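Local coordinates for choline binding protein A (PDB 5GT1) that probably binds choline at the cell surface and carries the zinc-binding peptidase family M23 domain that makes up this chain, at residues Phe56-Asp61 and His135-Ile140; His73-Gly78 and Tyr100-Gln105. All coordinates share one frame; numbering follows the deposited sequence.

In the fold
Contact 1 pairs strands 56-63 and 135-141 and carries the three protein ligands of the zinc; contact 2 seats the loop 73-78 on strand 101-108. The two share one antiparallel sheet, since strands 135-141 and 101-108 are neighbours, probably joined by hydrogen bonds from Val103 N to Gly139 O (2.8 Å) and from Gln105 N to His137 O (2.9 Å). Contact 2 is nested inside the loop that contact 1 closes, their centres about 12 Å apart. The Tyr104 side chain is about 8 Å from that of His137 and about 11 Å from the zinc. Leu138 of contact 1, on the face away from the zinc ligands, touches both Tyr104 and Val75 of contact 2, which binds no metal.

Contact 1: Phe56-Asp61 and His135-Ile140. With ZN (zinc ion), chain B.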
loop_
_atom_site.group_PDB
_atom_site.type_symbol
_atom_site.label_atom_id
_atom_site.label_comp_id
_atom_site.label_asym_id
_atom_site.label_seq_id
_atom_site.Cartn_x
_atom_site.Cartn_y
_atom_site.Cartn_z
ATOM N N PHE A 56 -8.332 6.583 -12.831
ATOM C CA PHE A 56 -7.818 5.315 -12.312
ATOM C C PHE A 56 -7.007 5.527 -11.043
ATOM O O PHE A 56 -6.128 6.401 -10.989
ATOM C CB PHE A 56 -6.956 4.616 -13.359
ATOM C CG PHE A 56 -6.374 3.303 -12.897
ATOM C CD1 PHE A 56 -7.192 2.190 -12.715
ATOM C CD2 PHE A 56 -5.008 3.173 -12.647
ATOM C CE1 PHE A 56 -6.662 0.976 -12.287
ATOM C CE2 PHE A 56 -4.472 1.958 -12.229
ATOM C CZ PHE A 56 -5.304 0.860 -12.054
ATOM N N HIS A 57 -7.308 4.721 -10.026
ATOM C CA HIS A 57 -6.563 4.737 -8.766
ATOM C C HIS A 57 -5.809 3.434 -8.661
ATOM O O HIS A 57 -6.427 2.360 -8.589
ATOM C CB HIS A 57 -7.533 4.910 -7.603
ATOM C CG HIS A 57 -6.861 5.080 -6.257
ATOM N ND1 HIS A 57 -7.377 4.560 -5.118
ATOM C CD2 HIS A 57 -5.657 5.711 -5.896
ATOM C CE1 HIS A 57 -6.555 4.859 -4.082
ATOM N NE2 HIS A 57 -5.508 5.562 -4.560
ATOM N N ASP A 58 -4.477 3.509 -8.636
ATOM C CA ASP A 58 -3.621 2.315 -8.707
ATOM C C ASP A 58 -3.356 1.658 -7.341
ATOM O O ASP A 58 -2.429 0.859 -7.203
ATOM C CB ASP A 58 -2.276 2.630 -9.420
ATOM C CG ASP A 58 -1.349 3.546 -8.604
ATOM O OD1 ASP A 58 -1.808 4.246 -7.666
ATOM O OD2 ASP A 58 -0.133 3.559 -8.901
ATOM N N GLY A 59 -4.147 2.005 -6.335
ATOM C CA GLY A 59 -3.913 1.456 -5.006
ATOM C C GLY A 59 -5.146 1.603 -4.164
ATOM O O GLY A 59 -6.229 1.864 -4.692
ATOM N N LEU A 60 -4.971 1.430 -2.855
ATOM C CA LEU A 60 -6.055 1.523 -1.888
ATOM C C LEU A 60 -5.636 2.515 -0.807
ATOM O O LEU A 60 -4.568 2.367 -0.217
ATOM C CB LEU A 60 -6.308 0.147 -1.273
ATOM C CG LEU A 60 -7.475 0.036 -0.268
ATOM C CD1 LEU A 60 -8.802 0.414 -0.919
ATOM C CD2 LEU A 60 -7.534 -1.371 0.321
ATOM N N ASP A 61 -6.472 3.522 -0.570
ATOM C CA ASP A 61 -6.178 4.537 0.439
ATOM C C ASP A 61 -6.825 4.219 1.790
ATOM O O ASP A 61 -8.027 3.944 1.865
ATOM C CB ASP A 61 -6.705 5.893 -0.004
ATOM C CG ASP A 61 -5.948 6.463 -1.190
ATOM O OD1 ASP A 61 -4.865 5.952 -1.539
ATOM O OD2 ASP A 61 -6.451 7.459 -1.746
ATOM N N HIS A 135 -3.418 9.999 5.080
ATOM C CA HIS A 135 -3.643 8.619 4.578
ATOM C C HIS A 135 -2.417 7.858 4.205
ATOM O O HIS A 135 -1.350 8.434 3.917
ATOM C CB HIS A 135 -4.598 8.606 3.377
ATOM C CG HIS A 135 -3.997 9.197 2.130
ATOM N ND1 HIS A 135 -3.691 10.507 2.025
ATOM C CD2 HIS A 135 -3.637 8.606 0.919
ATOM C CE1 HIS A 135 -3.163 10.749 0.805
ATOM N NE2 HIS A 135 -3.132 9.585 0.129
ATOM N N LEU A 136 -2.577 6.538 4.245
ATOM C CA LEU A 136 -1.659 5.605 3.643
ATOM C C LEU A 136 -2.268 5.207 2.311
ATOM O O LEU A 136 -3.464 4.929 2.234
ATOM C CB LEU A 136 -1.532 4.356 4.529
ATOM C CG LEU A 136 -0.936 3.096 3.875
ATOM C CD1 LEU A 136 0.569 3.256 3.690
ATOM C CD2 LEU A 136 -1.244 1.853 4.709
ATOM N N HIS A 137 -1.447 5.184 1.265
ATOM C CA HIS A 137 -1.802 4.527 0.010
ATOM C C HIS A 137 -0.982 3.261 -0.111
ATOM O O HIS A 137 0.265 3.289 -0.040
ATOM C CB HIS A 137 -1.564 5.490 -1.165
ATOM C CG HIS A 137 -1.658 4.861 -2.539
ATOM N ND1 HIS A 137 -2.600 5.223 -3.442
ATOM C CD2 HIS A 137 -0.851 3.905 -3.172
ATOM C CE1 HIS A 137 -2.417 4.521 -4.586
ATOM N NE2 HIS A 137 -1.344 3.721 -4.426
ATOM N N LEU A 138 -1.679 2.139 -0.285
ATOM C CA LEU A 138 -1.043 0.837 -0.475
ATOM C C LEU A 138 -1.219 0.395 -1.925
ATOM O O LEU A 138 -2.331 0.402 -2.435
ATOM C CB LEU A 138 -1.658 -0.204 0.465
ATOM C CG LEU A 138 -1.178 -1.655 0.302
ATOM C CD1 LEU A 138 0.302 -1.836 0.656
ATOM C CD2 LEU A 138 -2.049 -2.576 1.156
ATOM N N GLY A 139 -0.116 0.051 -2.580
ATOM C CA GLY A 139 -0.161 -0.468 -3.950
ATOM C C GLY A 139 0.444 -1.855 -3.981
ATOM O O GLY A 139 1.413 -2.139 -3.265
ATOM N N ILE A 140 -0.133 -2.727 -4.805
ATOM C CA ILE A 140 0.377 -4.083 -4.967
ATOM C C ILE A 140 0.494 -4.416 -6.456
ATOM O O ILE A 140 -0.450 -4.179 -7.218
ATOM C CB ILE A 140 -0.510 -5.136 -4.246
ATOM C CG1 ILE A 140 -0.636 -4.797 -2.747
ATOM C CG2 ILE A 140 0.107 -6.531 -4.408
ATOM C CD1 ILE A 140 -1.565 -5.726 -1.976
HETATM ZN ZN ZN B . -4.091 6.651 -3.406
HETATM O O HOH W 1 -2.432 -1.689 -6.110
HETATM O O HOH W 2 0.242 2.008 -6.037
HETATM O O HOH W 3 -5.184 8.913 -3.582
HETATM O O HOH W 4 -3.018 8.248 -2.463
HETATM O O HOH W 5 -3.133 7.698 -5.200
#
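Asp61 and His137 form a non-hydrogen-bonded antiparallel pair, their side chains on the same face of the sheet. Asp61 OD1 and His137 ND1 come within 3.0 Å because both bind the zinc ion. The His57 side chain comes from the direction opposite to that of His137, the ring planes oblique at 75°; His57 NE2 binds the zinc at 2.1 Å, and Leu42 O fixes its ND1.

Behind the metal the packing is tight. Leu60 and Leu138 exchange backbone bonds, N of each to O of the other at 2.9 Å, and turn their hydrocarbon chains to the other face. Glycine suits position 59, where a beta carbon would collide with His137 NE2. A chi1 of 170° carries the His137 ring to the metal, and its turn about CB-CG (chi2 117°) faces ND1 to the zinc and NE2 to water 2, which also bonds Asp58 O.

The remaining side is wet: waters 3, 4 and 5 complete six ligands, water 3, the most distant at 2.5 Å from the zinc, donating to Asp61 OD2. His57 and Asp61 form the HxxxD motif of the M23 zinc site; His137 is the ligand of its HxH motif, whose first histidine, His135, bonds zinc-bound water 4 through NE2 (2.9 Å).

Contact 2: His73-Gly78 and Tyr100-Gln105; sequences HAVHSG and YTFVYQ
His73 meets Tyr104 through its backbone carbonyl, while its side chain leaves the backbone away from the strand and ND1 bonds Pro28 O. Ala74 follows, its small CB 3.8 Å from Tyr104 OH; a methyl fits here because the phenol end comes so close to the backbone.

Val75 gives the one direct hydrogen bond of the contact: its N-H donates almost straight to Tyr104 OH (N to OH 2.9 Å), arriving near the plane of the phenol ring. The branched side chain serves two aromatics, CG2 lying 3.7 Å from Phe102 CD1 and 3.5 Å from Tyr104 OH. Val75 also touches Leu138, so the loop beds on the apolar face of the M23 domain's antiparallel sheet, the face turned away from the zinc. Tyrosine suits position 104 because its hydroxyl satisfies buried polar groups: besides Val75 N it holds water 6 (2.7 Å from OH), which donates to His76 O (2.8 Å) and lies over one face of Phe102, toward the rim.

His76 brings CB to 3.3 Å from Phe102 CZ. Turned to chi1 -169° and chi2 -88°, its imidazole lies nearly parallel to the phenyl, at 19°, but slid so far that the rings barely overlap. ND1 donates to Ser77 O (2.9 Å), tilted somewhat from the ring plane, and NE2 bonds Asp23 OD1. Replacing it with an alanine keeps the CB contact but would probably leave Asp23 and Ser77 O without these mates and thin the packing where the imidazole met the phenyl. The side chain of Ser77 leaves the backbone away from the strand, OG bonding Thr124 N.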
loop_
_atom_site.group_PDB
_atom_site.type_symbol
_atom_site.label_atom_id
_atom_site.label_comp_id
_atom_site.label_asym_id
_atom_site.label_seq_id
_atom_site.Cartn_x
_atom_site.Cartn_y
_atom_site.Cartn_z
ATOM N N HIS A 73 1.088 -1.406 9.733
ATOM C CA HIS A 73 1.488 -2.822 9.838
ATOM C C HIS A 73 1.602 -3.449 8.478
ATOM O O HIS A 73 0.728 -3.254 7.630
ATOM C CB HIS A 73 0.458 -3.601 10.667
ATOM C CG HIS A 73 0.446 -3.225 12.136
ATOM N ND1 HIS A 73 -0.222 -2.144 12.606
ATOM C CD2 HIS A 73 1.059 -3.815 13.232
ATOM C CE1 HIS A 73 -0.051 -2.052 13.948
ATOM N NE2 HIS A 73 0.738 -3.070 14.332
ATOM N N ALA A 74 2.668 -4.218 8.254
ATOM C CA ALA A 74 2.897 -4.855 6.967
ATOM C C ALA A 74 1.741 -5.804 6.678
ATOM O O ALA A 74 1.292 -6.547 7.572
ATOM C CB ALA A 74 4.215 -5.609 6.975
ATOM N N VAL A 75 1.257 -5.772 5.441
ATOM C CA VAL A 75 0.085 -6.572 5.048
ATOM C C VAL A 75 0.490 -7.999 4.664
ATOM O O VAL A 75 -0.373 -8.871 4.511
ATOM C CB VAL A 75 -0.738 -5.916 3.907
ATOM C CG1 VAL A 75 -1.188 -4.511 4.307
ATOM C CG2 VAL A 75 0.033 -5.884 2.584
ATOM N N HIS A 76 1.798 -8.217 4.524
ATOM C CA HIS A 76 2.346 -9.477 4.031
ATOM C C HIS A 76 3.829 -9.480 4.265
ATOM O O HIS A 76 4.454 -8.418 4.301
ATOM C CB HIS A 76 2.063 -9.605 2.529
ATOM C CG HIS A 76 2.341 -10.984 1.962
ATOM N ND1 HIS A 76 3.554 -11.344 1.500
ATOM C CD2 HIS A 76 1.507 -12.089 1.790
ATOM C CE1 HIS A 76 3.510 -12.632 1.059
ATOM N NE2 HIS A 76 2.254 -13.088 1.232
ATOM N N SER A 77 4.415 -10.667 4.408
ATOM C CA SER A 77 5.868 -10.805 4.600
ATOM C C SER A 77 6.677 -10.431 3.365
ATOM O O SER A 77 6.168 -10.406 2.252
ATOM C CB SER A 77 6.209 -12.232 5.040
ATOM O OG SER A 77 5.485 -12.549 6.233
ATOM N N GLY A 78 7.955 -10.133 3.552
ATOM C CA GLY A 78 8.793 -9.811 2.405
ATOM C C GLY A 78 10.098 -9.217 2.864
ATOM O O GLY A 78 10.405 -9.229 4.056
ATOM N N TYR A 100 4.932 -10.818 -5.020
ATOM C CA TYR A 100 4.385 -9.450 -5.062
ATOM C C TYR A 100 5.341 -8.356 -4.641
ATOM O O TYR A 100 6.211 -8.559 -3.789
ATOM C CB TYR A 100 3.129 -9.354 -4.187
ATOM C CG TYR A 100 1.976 -10.246 -4.598
ATOM C CD1 TYR A 100 1.217 -9.964 -5.741
ATOM C CD2 TYR A 100 1.618 -11.354 -3.818
ATOM C CE1 TYR A 100 0.145 -10.780 -6.102
ATOM C CE2 TYR A 100 0.547 -12.168 -4.167
ATOM C CZ TYR A 100 -0.182 -11.877 -5.306
ATOM O OH TYR A 100 -1.241 -12.682 -5.651
ATOM N N THR A 101 5.148 -7.180 -5.234
ATOM C CA THR A 101 5.763 -5.955 -4.754
ATOM C C THR A 101 4.684 -5.112 -4.074
ATOM O O THR A 101 3.643 -4.809 -4.681
ATOM C CB THR A 101 6.368 -5.160 -5.922
ATOM O OG1 THR A 101 7.309 -5.986 -6.630
ATOM C CG2 THR A 101 7.059 -3.898 -5.410
ATOM N N PHE A 102 4.932 -4.756 -2.813
ATOM C CA PHE A 102 4.038 -3.913 -2.020
ATOM C C PHE A 102 4.648 -2.524 -1.903
ATOM O O PHE A 102 5.824 -2.392 -1.558
ATOM C CB PHE A 102 3.870 -4.521 -0.617
ATOM C CG PHE A 102 3.351 -5.942 -0.624
ATOM C CD1 PHE A 102 1.990 -6.201 -0.481
ATOM C CD2 PHE A 102 4.236 -7.032 -0.738
ATOM C CE1 PHE A 102 1.514 -7.513 -0.486
ATOM C CE2 PHE A 102 3.772 -8.331 -0.746
ATOM C CZ PHE A 102 2.415 -8.579 -0.618
ATOM N N VAL A 103 3.864 -1.493 -2.190
ATOM C CA VAL A 103 4.326 -0.110 -2.019
ATOM C C VAL A 103 3.506 0.576 -0.922
ATOM O O VAL A 103 2.281 0.667 -1.025
ATOM C CB VAL A 103 4.238 0.680 -3.345
ATOM C CG1 VAL A 103 4.831 2.082 -3.182
ATOM C CG2 VAL A 103 4.948 -0.094 -4.453
ATOM N N TYR A 104 4.172 1.031 0.137
ATOM C CA TYR A 104 3.507 1.804 1.186
ATOM C C TYR A 104 3.925 3.250 0.986
ATOM O O TYR A 104 5.104 3.587 1.132
ATOM C CB TYR A 104 3.939 1.342 2.593
ATOM C CG TYR A 104 3.681 -0.119 2.878
ATOM C CD1 TYR A 104 2.575 -0.516 3.645
ATOM C CD2 TYR A 104 4.535 -1.111 2.383
ATOM C CE1 TYR A 104 2.329 -1.868 3.905
ATOM C CE2 TYR A 104 4.288 -2.458 2.631
ATOM C CZ TYR A 104 3.176 -2.822 3.387
ATOM O OH TYR A 104 2.941 -4.163 3.644
ATOM N N GLN A 105 2.981 4.117 0.655
ATOM C CA GLN A 105 3.353 5.487 0.300
ATOM C C GLN A 105 2.411 6.500 0.955
ATOM O O GLN A 105 1.364 6.122 1.505
ATOM C CB GLN A 105 3.342 5.645 -1.226
ATOM C CG GLN A 105 1.939 5.609 -1.818
ATOM C CD GLN A 105 1.931 5.584 -3.327
ATOM O OE1 GLN A 105 2.551 4.717 -3.942
ATOM N NE2 GLN A 105 1.205 6.534 -3.939
HETATM O O HOH W 6 4.292 -6.235 2.634
#